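Local coordinates for protein-S-isoprenylcysteine O-methyltransferase (Tribolium castaneum, PDB 5V7P), which catalyses, as an endoplasmic reticulum membrane enzyme, methylation of isoprenylated C-terminal cysteine residues of proteins, with S-adenosyl-L-methionine as methyl donor, at residues A[97-102]-A[216-221]; A[174-179]-A[208-213]; A[241-246]-A[271-276]. One frame throughout, in Å; residues are numbered along the deposited sequence.

Contact 1 of 3, residues A[97-102]-A[216-221]; sequences SVMALF and FYWSIG. With MPG ([(Z)-octadec-9-enyl] (2R)-2,3-bis(oxidanyl)propanoate), chain B; MPG ([(Z)-octadec-9-enyl] (2R)-2,3-bis(oxidanyl)propanoate), chain V; D10 (decane), chain G.
F102 and W218 lie face to face, the phenyl ring against the six-membered ring of the indole, with centroids 4.0 Å apart and planes 20° from parallel. CB of F102 comes down on the rim of the same ring, 3.4 Å from W218 CZ2. V98 meets the pyrrole end, its CG1 3.4 Å from W218 NE1, while M99 makes an oblique Met-aromatic contact from its SD to W218 CH2 at 3.8 Å. The indole N-H is satisfied by a single water 2.9 Å from W218 NE1; it also lies close to V98 O, apparently donating to it and so bridging side chain and backbone. W218 reaches across because its CG stands anti to the backbone N (chi1 176°), spanning helices whose local axes stay 11.7 Å apart and run nearly antiparallel at 152°. An alanine in place of W218 would probably leave the F102 face without its stacking mate, the bridging water without its donor and a gap between the two helices. M99 CE packs on C21 of a bound MPG lipid, 3.4 Å away, whose chain also passes S219. Further out, F102 makes a cation-pi contact with K174, and E170 of helix 156-180 touches the F102 and W218 side chains; helix 90-113 meets helix 210-225 beside helix 156-180, with helix 59-84 backing S97, A100 and L101 and helix 231-258 packing on F216 and I220.

Contact 2 of 3, residues A[174-179]-A[208-213]; sequences KTAILT and RHPSYV. With SAH (S-adenosyl-L-homocysteine), chain C; MPG ([(Z)-octadec-9-enyl] (2R)-2,3-bis(oxidanyl)propanoate), chain D.
A176 carries this contact, its methyl resting on the first turn of helix 210-225, with CB 3.6 Å from P210 CG and 3.7 Å from the backbone N of S211. So small a side chain lets the backbones come close, the CA atoms of A176 and S211 lying 5.5 Å apart. Before it on helix 156-180, K174 turns away to salt bridges with E170 and E106, and T175 lays its CG2 against the chain of a bound lipid. After it, I177 leans on helix 90-113, and T179 bonds back to the carbonyl O of T175, with OG1 2.8 Å from that O and lying above the carbonyl plane; the same O also accepts the backbone N-H of T179. Across from A176, the helix start grips the carboxylate of S-adenosyl-L-homocysteine (SAH): S211 N donates to OXT at an angle of 162°, while S211 OG, 2.6 Å from SAH O, and Y212 N both hold the other oxygen. H209, at the N-cap position, takes the SAH amino group at its ring edge, ND1 to SAH N 3.0 Å; with CG anti to the carbonyl carbon (chi1 -60°), Y212 lays a ring face over that amino group and carboxylate. A carboxylate seated on backbone N-H groups at a helix N-terminus is a classic anion site, and here it forms the amino-acid end of the S-adenosylmethionine pocket of this membrane methyltransferase.

Contact 3 of 3, residues A[241-246]-A[271-276]; sequences MFFKER and TGIPFI. With D10 (decane), chain G.
The helical backbone of 241-246 runs past a type II beta turn, I273 to I276, whose closing bond from I276 N to I273 O is weak, and the two segments come nearest at K244 and I276, with CA atoms 5.9 Å apart. Two isoleucines of the loop reach the helix with their CD1 methyls. I276 CD1 presses on the helix backbone itself, 3.6 Å from K244 N, and also meets K244 CB at 3.9 Å. K244 then carries its chain away from the loop: CG lies anti to the backbone N (chi1 175°), leaving its first carbon as the part of the side chain that touches I276. I273 CD1 lies 3.9 Å from F243 CB, and the two side chains cross at about a right angle, the methyl standing obliquely to the phenyl ring. No hydrogen bond joins the segments, so they are held together by apolar packing. The loop is braced internally instead: T271 OG1 donates to the carbonyl O of I276 at 2.7 Å, 26° out of the carbonyl plane, and G272 takes a positive phi of 109°, at which a CB would collide with the preceding carbonyl O. A bound decane runs along the loop, its C4 3.4 Å from I273 O. Around this core, W240 packs on I273 and I276 and donates its indole N-H to P274 O. The loop after helix 260-268 packs against both helix 231-258 and helix 210-225, I273 reaching V213 and F216, while F243 stacks on Y212; a second protein chain packs on F242 and E245.

How the contacts relate
Helix 210-225 ties the three contacts together: contact 2 uses its N-terminal turn, contact 1 its middle, and contact 3 packs beside both. Contacts 1 and 2 have centres 15 Å apart and meet where K174 NZ comes 3.7 Å from F102 O. Contacts 1 and 3, centres 18 Å apart, meet at F216 CB and I273 CD1 (3.9 Å) and touch the same decane. Contact 3 lies 14 Å from contact 2, centre to centre, joined by probable hydrogen bonds, Y212 OH to R246 NE at 2.8 Å and H209 N to T271 O at 3.3 Å. Contact 2 holds the cofactor product directly; R246, an inferred substrate-binding residue, brings contact 3 to that site.

Contact 1 of 3, residues A[97-102]-A[216-221]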
loop_
_atom_site.group_PDB
_atom_site.type_symbol
_atom_site.label_atom_id
_atom_site.label_comp_id
_atom_site.label_asym_id
_atom_site.label_seq_id
_atom_site.Cartn_x
_atom_site.Cartn_y
_atom_site.Cartn_z
ATOM N N SER A 97 14.039 10.385 3.343
ATOM C CA SER A 97 13.984 10.735 1.927
ATOM C C SER A 97 13.523 9.554 1.081
ATOM O O SER A 97 12.701 9.721 0.172
ATOM C CB SER A 97 15.352 11.230 1.465
ATOM O OG SER A 97 15.760 12.353 2.224
ATOM N N VAL A 98 14.046 8.357 1.359
ATOM C CA VAL A 98 13.607 7.161 0.644
ATOM C C VAL A 98 12.104 6.977 0.795
ATOM O O VAL A 98 11.401 6.646 -0.168
ATOM C CB VAL A 98 14.387 5.932 1.152
ATOM C CG1 VAL A 98 13.701 4.625 0.760
ATOM C CG2 VAL A 98 15.811 5.953 0.609
ATOM N N MET A 99 11.587 7.187 2.005
ATOM C CA MET A 99 10.161 7.017 2.247
ATOM C C MET A 99 9.343 8.021 1.448
ATOM O O MET A 99 8.334 7.663 0.831
ATOM C CB MET A 99 9.876 7.167 3.740
ATOM C CG MET A 99 10.528 6.100 4.598
ATOM S SD MET A 99 9.550 4.594 4.660
ATOM C CE MET A 99 8.148 5.160 5.625
ATOM N N ALA A 100 9.763 9.288 1.451
ATOM C CA ALA A 100 9.014 10.317 0.740
ATOM C C ALA A 100 8.994 10.048 -0.758
ATOM O O ALA A 100 7.955 10.199 -1.410
ATOM C CB ALA A 100 9.612 11.693 1.030
ATOM N N LEU A 101 10.135 9.649 -1.325
ATOM C CA LEU A 101 10.184 9.375 -2.758
ATOM C C LEU A 101 9.316 8.178 -3.120
ATOM O O LEU A 101 8.663 8.175 -4.170
ATOM C CB LEU A 101 11.629 9.147 -3.205
ATOM C CG LEU A 101 12.501 10.391 -3.403
ATOM C CD1 LEU A 101 13.909 9.989 -3.823
ATOM C CD2 LEU A 101 11.900 11.345 -4.434
ATOM N N PHE A 102 9.293 7.152 -2.269
ATOM C CA PHE A 102 8.465 5.986 -2.549
ATOM C C PHE A 102 7.002 6.381 -2.701
ATOM O O PHE A 102 6.360 6.060 -3.707
ATOM C CB PHE A 102 8.614 4.946 -1.441
ATOM C CG PHE A 102 7.666 3.789 -1.576
ATOM C CD1 PHE A 102 8.009 2.683 -2.335
ATOM C CD2 PHE A 102 6.424 3.815 -0.960
ATOM C CE1 PHE A 102 7.138 1.622 -2.470
ATOM C CE2 PHE A 102 5.547 2.755 -1.092
ATOM C CZ PHE A 102 5.905 1.657 -1.848
ATOM N N PHE A 216 8.682 -5.793 -1.616
ATOM C CA PHE A 216 9.155 -6.678 -0.556
ATOM C C PHE A 216 10.566 -6.309 -0.116
ATOM O O PHE A 216 10.822 -6.089 1.075
ATOM C CB PHE A 216 9.096 -8.129 -1.041
ATOM C CG PHE A 216 9.636 -9.130 -0.054
ATOM C CD1 PHE A 216 8.969 -9.383 1.133
ATOM C CD2 PHE A 216 10.797 -9.834 -0.325
ATOM C CE1 PHE A 216 9.457 -10.306 2.038
ATOM C CE2 PHE A 216 11.289 -10.760 0.578
ATOM C CZ PHE A 216 10.618 -10.996 1.760
ATOM N N TYR A 217 11.500 -6.237 -1.064
ATOM C CA TYR A 217 12.884 -5.947 -0.705
ATOM C C TYR A 217 13.074 -4.490 -0.312
ATOM O O TYR A 217 13.878 -4.193 0.578
ATOM C CB TYR A 217 13.813 -6.320 -1.858
ATOM C CG TYR A 217 14.003 -7.811 -1.977
ATOM C CD1 TYR A 217 14.699 -8.516 -1.004
ATOM C CD2 TYR A 217 13.476 -8.517 -3.047
ATOM C CE1 TYR A 217 14.870 -9.880 -1.096
ATOM C CE2 TYR A 217 13.643 -9.884 -3.148
ATOM C CZ TYR A 217 14.342 -10.558 -2.169
ATOM O OH TYR A 217 14.516 -11.919 -2.257
ATOM N N TRP A 218 12.345 -3.572 -0.950
ATOM C CA TRP A 218 12.407 -2.173 -0.545
ATOM C C TRP A 218 12.066 -2.023 0.931
ATOM O O TRP A 218 12.774 -1.339 1.678
ATOM C CB TRP A 218 11.459 -1.336 -1.404
ATOM C CG TRP A 218 11.387 0.102 -0.987
ATOM C CD1 TRP A 218 12.179 1.121 -1.423
ATOM C CD2 TRP A 218 10.467 0.682 -0.051
ATOM N NE1 TRP A 218 11.812 2.299 -0.819
ATOM C CE2 TRP A 218 10.764 2.056 0.028
ATOM C CE3 TRP A 218 9.420 0.173 0.724
ATOM C CZ2 TRP A 218 10.053 2.928 0.850
ATOM C CZ3 TRP A 218 8.715 1.041 1.541
ATOM C CH2 TRP A 218 9.037 2.403 1.597
ATOM N N SER A 219 10.985 -2.669 1.373
ATOM C CA SER A 219 10.561 -2.516 2.760
ATOM C C SER A 219 11.624 -3.031 3.721
ATOM O O SER A 219 11.906 -2.398 4.745
ATOM C CB SER A 219 9.240 -3.244 2.992
ATOM O OG SER A 219 9.374 -4.647 2.807
ATOM N N ILE A 220 12.210 -4.192 3.420
ATOM C CA ILE A 220 13.340 -4.677 4.208
ATOM C C ILE A 220 14.494 -3.688 4.128
ATOM O O ILE A 220 15.182 -3.426 5.123
ATOM C CB ILE A 220 13.764 -6.078 3.728
ATOM C CG1 ILE A 220 12.608 -7.069 3.879
ATOM C CG2 ILE A 220 14.982 -6.569 4.508
ATOM C CD1 ILE A 220 12.842 -8.401 3.194
ATOM N N GLY A 221 14.721 -3.123 2.942
ATOM C CA GLY A 221 15.818 -2.187 2.770
ATOM C C GLY A 221 15.727 -0.993 3.700
ATOM O O GLY A 221 16.737 -0.546 4.249
HETATM C C2 MPG B . 5.967 -2.037 8.061
HETATM C C3 MPG B . 6.682 -3.042 7.167
HETATM C C4 MPG B . 5.774 -3.529 6.041
HETATM C C5 MPG B . 6.603 -4.297 5.036
HETATM C C6 MPG B . 5.677 -4.916 4.002
HETATM C C7 MPG B . 4.949 -3.872 3.160
HETATM C C8 MPG B . 3.553 -4.409 2.901
HETATM C C9 MPG B . 2.928 -3.630 1.747
HETATM C C10 MPG B . 1.901 -2.825 1.886
HETATM C C11 MPG B . 1.201 -2.572 3.223
HETATM C C12 MPG B . 0.625 -1.165 3.228
HETATM C C13 MPG B . -0.545 -1.063 2.257
HETATM C C14 MPG B . -0.739 0.404 1.903
HETATM C C15 MPG B . -2.046 0.591 1.136
HETATM C C16 MPG B . -2.886 1.690 1.781
HETATM O O1 MPG B . 6.683 0.111 7.350
HETATM C C1 MPG B . 5.598 -0.759 7.308
HETATM C CXD MPG B . 8.220 1.570 6.008
HETATM O O2 MPG B . 9.461 1.244 5.451
HETATM C C21 MPG B . 8.443 2.227 7.379
HETATM O O3 MPG B . 9.782 2.091 7.764
HETATM O O4 MPG B . 7.333 -0.484 5.275
HETATM C CX3 MPG B . 7.383 0.306 6.158
HETATM C C2 MPG V . 8.284 -18.061 6.019
HETATM C C3 MPG V . 9.741 -17.690 5.759
HETATM C C4 MPG V . 9.809 -16.420 4.914
HETATM C C5 MPG V . 11.261 -15.952 4.852
HETATM C C6 MPG V . 11.424 -14.915 3.744
HETATM C C7 MPG V . 12.910 -14.607 3.557
HETATM C C8 MPG V . 13.087 -13.615 2.412
HETATM C C9 MPG V . 14.552 -13.618 1.972
HETATM C C10 MPG V . 15.373 -12.593 2.102
HETATM C C11 MPG V . 14.963 -11.249 2.707
HETATM C C12 MPG V . 16.175 -10.611 3.383
HETATM O O1 MPG V . 6.952 -20.035 5.969
HETATM C C1 MPG V . 8.163 -19.524 6.449
HETATM C CXD MPG V . 5.625 -22.167 5.625
HETATM O O2 MPG V . 4.870 -22.928 6.526
HETATM C C21 MPG V . 6.350 -23.096 4.654
HETATM O O3 MPG V . 7.418 -22.409 4.060
HETATM O O4 MPG V . 7.216 -21.802 7.324
HETATM C CX3 MPG V . 6.659 -21.339 6.386
HETATM C C1 D10 G . 7.336 -19.561 -7.210
HETATM C C2 D10 G . 8.686 -19.459 -6.510
HETATM C C3 D10 G . 9.334 -18.125 -6.872
HETATM C C4 D10 G . 10.480 -17.831 -5.905
HETATM C C5 D10 G . 11.522 -16.979 -6.623
HETATM C C6 D10 G . 12.527 -16.432 -5.612
HETATM C C7 D10 G . 13.856 -16.166 -6.317
HETATM C C8 D10 G . 14.561 -14.984 -5.657
HETATM C C9 D10 G . 14.179 -13.698 -6.384
HETATM C C10 D10 G . 14.194 -12.531 -5.398
HETATM O O HOH W 1 11.942 4.952 -1.961
#

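Contact 2 of 3, residues A[174-179]-A[208-213]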
loop_
_atom_site.group_PDB
_atom_site.type_symbol
_atom_site.label_atom_id
_atom_site.label_comp_id
_atom_site.label_asym_id
_atom_site.label_seq_id
_atom_site.Cartn_x
_atom_site.Cartn_y
_atom_site.Cartn_z
ATOM N N LYS A 174 8.683 0.392 -10.066
ATOM C CA LYS A 174 8.126 1.363 -11.002
ATOM C C LYS A 174 8.174 0.848 -12.436
ATOM O O LYS A 174 7.257 1.107 -13.224
ATOM C CB LYS A 174 8.863 2.694 -10.876
ATOM C CG LYS A 174 8.199 3.677 -9.920
ATOM C CD LYS A 174 8.028 3.092 -8.522
ATOM C CE LYS A 174 7.293 4.056 -7.609
ATOM N NZ LYS A 174 7.126 3.510 -6.230
ATOM N N THR A 175 9.231 0.116 -12.796
ATOM C CA THR A 175 9.274 -0.497 -14.119
ATOM C C THR A 175 8.099 -1.442 -14.318
ATOM O O THR A 175 7.465 -1.442 -15.379
ATOM C CB THR A 175 10.596 -1.238 -14.317
ATOM O OG1 THR A 175 10.790 -2.177 -13.254
ATOM C CG2 THR A 175 11.754 -0.258 -14.358
ATOM N N ALA A 176 7.789 -2.253 -13.304
ATOM C CA ALA A 176 6.648 -3.156 -13.403
ATOM C C ALA A 176 5.357 -2.387 -13.656
ATOM O O ALA A 176 4.547 -2.781 -14.503
ATOM C CB ALA A 176 6.532 -3.994 -12.128
ATOM N N ILE A 177 5.148 -1.281 -12.935
ATOM C CA ILE A 177 3.933 -0.492 -13.119
ATOM C C ILE A 177 3.862 0.043 -14.543
ATOM O O ILE A 177 2.801 0.025 -15.178
ATOM C CB ILE A 177 3.868 0.646 -12.082
ATOM C CG1 ILE A 177 3.840 0.066 -10.665
ATOM C CG2 ILE A 177 2.635 1.518 -12.315
ATOM C CD1 ILE A 177 3.955 1.102 -9.560
ATOM N N LEU A 178 4.989 0.531 -15.067
ATOM C CA LEU A 178 5.021 1.014 -16.444
ATOM C C LEU A 178 4.794 -0.122 -17.433
ATOM O O LEU A 178 4.080 0.046 -18.428
ATOM C CB LEU A 178 6.354 1.706 -16.722
ATOM C CG LEU A 178 6.493 3.137 -16.203
ATOM C CD1 LEU A 178 7.857 3.362 -15.563
ATOM C CD2 LEU A 178 6.270 4.125 -17.337
ATOM N N THR A 179 5.390 -1.290 -17.174
ATOM C CA THR A 179 5.246 -2.416 -18.090
ATOM C C THR A 179 3.818 -2.946 -18.094
ATOM O O THR A 179 3.297 -3.336 -19.145
ATOM C CB THR A 179 6.227 -3.525 -17.709
ATOM O OG1 THR A 179 7.555 -2.990 -17.653
ATOM C CG2 THR A 179 6.190 -4.656 -18.727
ATOM N N ARG A 208 6.546 -13.243 -11.723
ATOM C CA ARG A 208 5.115 -13.074 -11.932
ATOM C C ARG A 208 4.562 -11.860 -11.198
ATOM O O ARG A 208 3.516 -11.336 -11.595
ATOM C CB ARG A 208 4.361 -14.329 -11.485
ATOM C CG ARG A 208 4.807 -15.595 -12.196
ATOM C CD ARG A 208 3.668 -16.591 -12.331
ATOM N NE ARG A 208 3.159 -17.044 -11.038
ATOM C CZ ARG A 208 3.618 -18.095 -10.363
ATOM N NH1 ARG A 208 4.613 -18.826 -10.843
ATOM N NH2 ARG A 208 3.077 -18.419 -9.195
ATOM N N HIS A 209 5.241 -11.397 -10.151
ATOM C CA HIS A 209 4.781 -10.265 -9.347
ATOM C C HIS A 209 5.948 -9.323 -9.077
ATOM O O HIS A 209 6.337 -9.102 -7.925
ATOM C CB HIS A 209 4.152 -10.760 -8.046
ATOM C CG HIS A 209 3.132 -11.838 -8.251
ATOM N ND1 HIS A 209 1.856 -11.579 -8.701
ATOM C CD2 HIS A 209 3.206 -13.179 -8.079
ATOM C CE1 HIS A 209 1.186 -12.713 -8.793
ATOM N NE2 HIS A 209 1.983 -13.699 -8.422
ATOM N N PRO A 210 6.523 -8.731 -10.128
ATOM C CA PRO A 210 7.719 -7.896 -9.932
ATOM C C PRO A 210 7.476 -6.669 -9.068
ATOM O O PRO A 210 8.410 -6.202 -8.405
ATOM C CB PRO A 210 8.114 -7.510 -11.366
ATOM C CG PRO A 210 6.848 -7.628 -12.154
ATOM C CD PRO A 210 6.086 -8.758 -11.534
ATOM N N SER A 211 6.258 -6.122 -9.057
ATOM C CA SER A 211 5.996 -4.964 -8.208
ATOM C C SER A 211 5.998 -5.356 -6.735
ATOM O O SER A 211 6.446 -4.582 -5.884
ATOM C CB SER A 211 4.669 -4.307 -8.598
ATOM O OG SER A 211 3.578 -4.851 -7.876
ATOM N N TYR A 212 5.518 -6.561 -6.414
ATOM C CA TYR A 212 5.591 -7.029 -5.033
ATOM C C TYR A 212 7.013 -7.416 -4.652
ATOM O O TYR A 212 7.409 -7.249 -3.492
ATOM C CB TYR A 212 4.643 -8.213 -4.824
ATOM C CG TYR A 212 3.185 -7.906 -5.104
ATOM C CD1 TYR A 212 2.717 -6.597 -5.142
ATOM C CD2 TYR A 212 2.275 -8.930 -5.333
ATOM C CE1 TYR A 212 1.387 -6.320 -5.400
ATOM C CE2 TYR A 212 0.947 -8.660 -5.585
ATOM C CZ TYR A 212 0.508 -7.355 -5.618
ATOM O OH TYR A 212 -0.815 -7.081 -5.876
ATOM N N VAL A 213 7.795 -7.929 -5.604
ATOM C CA VAL A 213 9.200 -8.221 -5.336
ATOM C C VAL A 213 9.938 -6.942 -4.964
ATOM O O VAL A 213 10.671 -6.889 -3.968
ATOM C CB VAL A 213 9.850 -8.910 -6.551
ATOM C CG1 VAL A 213 11.349 -9.096 -6.337
ATOM C CG2 VAL A 213 9.197 -10.251 -6.817
HETATM N N SAH C . 1.083 -8.719 -8.905
HETATM C CA SAH C . 1.603 -7.873 -9.971
HETATM C CB SAH C . 0.656 -6.708 -10.234
HETATM C CG SAH C . 0.244 -5.928 -8.989
HETATM S SD SAH C . -1.070 -4.738 -9.366
HETATM C C SAH C . 2.994 -7.350 -9.623
HETATM O O SAH C . 3.431 -7.420 -8.473
HETATM O OXT SAH C . 3.718 -6.842 -10.481
HETATM C "C5'" SAH C . -2.428 -5.903 -9.055
HETATM C "C4'" SAH C . -3.310 -6.147 -10.273
HETATM O "O4'" SAH C . -2.522 -6.567 -11.368
HETATM C "C3'" SAH C . -4.320 -7.249 -9.988
HETATM O "O3'" SAH C . -5.636 -6.773 -10.153
HETATM C "C2'" SAH C . -4.013 -8.355 -10.976
HETATM O "O2'" SAH C . -5.192 -8.853 -11.568
HETATM C "C1'" SAH C . -3.087 -7.701 -11.998
HETATM N N9 SAH C . -2.011 -8.593 -12.477
HETATM C C8 SAH C . -1.167 -9.370 -11.727
HETATM N N7 SAH C . -0.319 -10.019 -12.554
HETATM C C5 SAH C . -0.606 -9.665 -13.824
HETATM C C6 SAH C . -0.055 -10.031 -15.042
HETATM N N6 SAH C . 0.958 -10.890 -15.100
HETATM N N1 SAH C . -0.573 -9.492 -16.198
HETATM C C2 SAH C . -1.624 -8.602 -16.145
HETATM N N3 SAH C . -2.165 -8.245 -14.930
HETATM C C4 SAH C . -1.664 -8.769 -13.790
HETATM C C2 MPG D . 8.765 -0.006 -19.394
HETATM C C3 MPG D . 10.262 0.235 -19.593
HETATM C C4 MPG D . 10.879 0.810 -18.320
HETATM C C5 MPG D . 12.376 0.510 -18.316
HETATM C C6 MPG D . 13.102 1.490 -17.395
HETATM C C7 MPG D . 14.526 0.993 -17.150
HETATM C C8 MPG D . 15.074 1.601 -15.862
HETATM C C9 MPG D . 16.568 1.876 -16.036
HETATM C C10 MPG D . 17.201 2.770 -15.305
HETATM C C11 MPG D . 16.479 3.592 -14.234
HETATM C C12 MPG D . 17.496 4.178 -13.255
HETATM C C13 MPG D . 17.100 5.609 -12.896
HETATM C C14 MPG D . 17.908 6.067 -11.683
HETATM O O1 MPG D . 6.888 -0.241 -20.850
HETATM C C1 MPG D . 7.956 0.608 -20.535
HETATM C CXD MPG D . 5.044 -0.366 -22.585
HETATM O O2 MPG D . 3.679 -0.075 -22.478
HETATM C C21 MPG D . 5.266 -1.867 -22.418
HETATM O O3 MPG D . 4.266 -2.571 -23.101
HETATM O O4 MPG D . 5.477 1.475 -21.185
HETATM C CX3 MPG D . 5.807 0.378 -21.490
#

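Contact 3 of 3, residues A[241-246]-A[271-276]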
loop_
_atom_site.group_PDB
_atom_site.type_symbol
_atom_site.label_atom_id
_atom_site.label_comp_id
_atom_site.label_asym_id
_atom_site.label_seq_id
_atom_site.Cartn_x
_atom_site.Cartn_y
_atom_site.Cartn_z
ATOM N N MET A 241 4.379 -12.522 4.732
ATOM C CA MET A 241 3.063 -13.127 4.902
ATOM C C MET A 241 1.975 -12.319 4.207
ATOM O O MET A 241 0.998 -12.896 3.719
ATOM C CB MET A 241 2.737 -13.291 6.389
ATOM C CG MET A 241 2.414 -11.998 7.144
ATOM S SD MET A 241 1.564 -12.315 8.704
ATOM C CE MET A 241 0.004 -12.986 8.130
ATOM N N PHE A 242 2.123 -10.995 4.144
ATOM C CA PHE A 242 1.116 -10.179 3.475
ATOM C C PHE A 242 1.080 -10.471 1.981
ATOM O O PHE A 242 -0.002 -10.589 1.393
ATOM C CB PHE A 242 1.386 -8.696 3.726
ATOM C CG PHE A 242 0.430 -7.780 3.016
ATOM C CD1 PHE A 242 -0.849 -7.569 3.511
ATOM C CD2 PHE A 242 0.808 -7.128 1.854
ATOM C CE1 PHE A 242 -1.730 -6.727 2.860
ATOM C CE2 PHE A 242 -0.070 -6.284 1.198
ATOM C CZ PHE A 242 -1.340 -6.083 1.701
ATOM N N PHE A 243 2.247 -10.599 1.350
ATOM C CA PHE A 243 2.287 -10.866 -0.083
ATOM C C PHE A 243 1.949 -12.315 -0.404
ATOM O O PHE A 243 1.452 -12.599 -1.499
ATOM C CB PHE A 243 3.661 -10.494 -0.649
ATOM C CG PHE A 243 3.880 -9.009 -0.779
ATOM C CD1 PHE A 243 2.960 -8.216 -1.447
ATOM C CD2 PHE A 243 4.997 -8.405 -0.222
ATOM C CE1 PHE A 243 3.153 -6.855 -1.565
ATOM C CE2 PHE A 243 5.195 -7.041 -0.339
ATOM C CZ PHE A 243 4.271 -6.266 -1.010
ATOM N N LYS A 244 2.196 -13.239 0.526
ATOM C CA LYS A 244 1.729 -14.608 0.335
ATOM C C LYS A 244 0.208 -14.652 0.249
ATOM O O LYS A 244 -0.357 -15.230 -0.685
ATOM C CB LYS A 244 2.229 -15.502 1.469
ATOM C CG LYS A 244 1.690 -16.932 1.410
ATOM C CD LYS A 244 2.286 -17.800 2.505
ATOM C CE LYS A 244 1.842 -19.251 2.378
ATOM N NZ LYS A 244 0.536 -19.520 3.044
ATOM N N GLU A 245 -0.473 -14.042 1.222
ATOM C CA GLU A 245 -1.930 -13.968 1.174
ATOM C C GLU A 245 -2.396 -13.223 -0.070
ATOM O O GLU A 245 -3.264 -13.703 -0.808
ATOM C CB GLU A 245 -2.467 -13.285 2.433
ATOM C CG GLU A 245 -2.419 -14.143 3.687
ATOM C CD GLU A 245 -3.103 -13.479 4.869
ATOM O OE1 GLU A 245 -2.452 -13.327 5.925
ATOM O OE2 GLU A 245 -4.287 -13.099 4.740
ATOM N N ARG A 246 -1.823 -12.044 -0.319
ATOM C CA ARG A 246 -2.262 -11.226 -1.445
ATOM C C ARG A 246 -2.071 -11.962 -2.766
ATOM O O ARG A 246 -2.983 -12.011 -3.600
ATOM C CB ARG A 246 -1.500 -9.900 -1.448
ATOM C CG ARG A 246 -2.031 -8.877 -2.436
ATOM C CD ARG A 246 -1.218 -7.597 -2.385
ATOM N NE ARG A 246 -1.741 -6.570 -3.282
ATOM C CZ ARG A 246 -2.592 -5.608 -2.935
ATOM N NH1 ARG A 246 -3.041 -5.510 -1.692
ATOM N NH2 ARG A 246 -2.994 -4.730 -3.845
ATOM N N THR A 271 7.116 -16.574 -8.763
ATOM C CA THR A 271 6.536 -15.358 -8.201
ATOM C C THR A 271 7.591 -14.273 -8.020
ATOM O O THR A 271 7.323 -13.091 -8.263
ATOM C CB THR A 271 5.855 -15.662 -6.865
ATOM O OG1 THR A 271 6.821 -16.158 -5.929
ATOM C CG2 THR A 271 4.740 -16.686 -7.044
ATOM N N GLY A 272 8.789 -14.651 -7.586
ATOM C CA GLY A 272 9.866 -13.713 -7.343
ATOM C C GLY A 272 10.188 -13.501 -5.881
ATOM O O GLY A 272 11.247 -12.939 -5.575
ATOM N N ILE A 273 9.323 -13.927 -4.972
ATOM C CA ILE A 273 9.573 -13.851 -3.535
ATOM C C ILE A 273 9.846 -15.265 -3.036
ATOM O O ILE A 273 9.053 -16.169 -3.319
ATOM C CB ILE A 273 8.390 -13.225 -2.773
ATOM C CG1 ILE A 273 8.204 -11.770 -3.217
ATOM C CG2 ILE A 273 8.629 -13.299 -1.260
ATOM C CD1 ILE A 273 7.019 -11.059 -2.589
ATOM N N PRO A 274 10.934 -15.501 -2.302
ATOM C CA PRO A 274 11.243 -16.873 -1.879
ATOM C C PRO A 274 10.133 -17.479 -1.031
ATOM O O PRO A 274 9.531 -16.813 -0.186
ATOM C CB PRO A 274 12.537 -16.714 -1.072
ATOM C CG PRO A 274 13.131 -15.440 -1.548
ATOM C CD PRO A 274 11.975 -14.551 -1.875
ATOM N N PHE A 275 9.872 -18.767 -1.270
ATOM C CA PHE A 275 8.946 -19.589 -0.495
ATOM C C PHE A 275 7.485 -19.209 -0.698
ATOM O O PHE A 275 6.628 -19.652 0.078
ATOM C CB PHE A 275 9.274 -19.548 1.003
ATOM C CG PHE A 275 10.654 -20.033 1.329
ATOM C CD1 PHE A 275 10.892 -21.376 1.565
ATOM C CD2 PHE A 275 11.716 -19.149 1.397
ATOM C CE1 PHE A 275 12.162 -21.827 1.863
ATOM C CE2 PHE A 275 12.988 -19.592 1.694
ATOM C CZ PHE A 275 13.212 -20.934 1.927
ATOM N N ILE A 276 7.170 -18.403 -1.709
ATOM C CA ILE A 276 5.790 -18.100 -2.079
ATOM C C ILE A 276 5.523 -18.725 -3.440
ATOM O O ILE A 276 6.125 -18.327 -4.445
ATOM C CB ILE A 276 5.525 -16.587 -2.101
ATOM C CG1 ILE A 276 5.695 -16.010 -0.689
ATOM C CG2 ILE A 276 4.124 -16.295 -2.651
ATOM C CD1 ILE A 276 5.372 -14.527 -0.551
HETATM C C1 D10 G . 7.336 -19.561 -7.210
HETATM C C2 D10 G . 8.686 -19.459 -6.510
HETATM C C3 D10 G . 9.334 -18.125 -6.872
HETATM C C4 D10 G . 10.480 -17.831 -5.905
HETATM C C5 D10 G . 11.522 -16.979 -6.623
HETATM C C6 D10 G . 12.527 -16.432 -5.612
HETATM C C7 D10 G . 13.856 -16.166 -6.317
HETATM C C8 D10 G . 14.561 -14.984 -5.657
HETATM C C9 D10 G . 14.179 -13.698 -6.384
HETATM C C10 D10 G . 14.194 -12.531 -5.398
#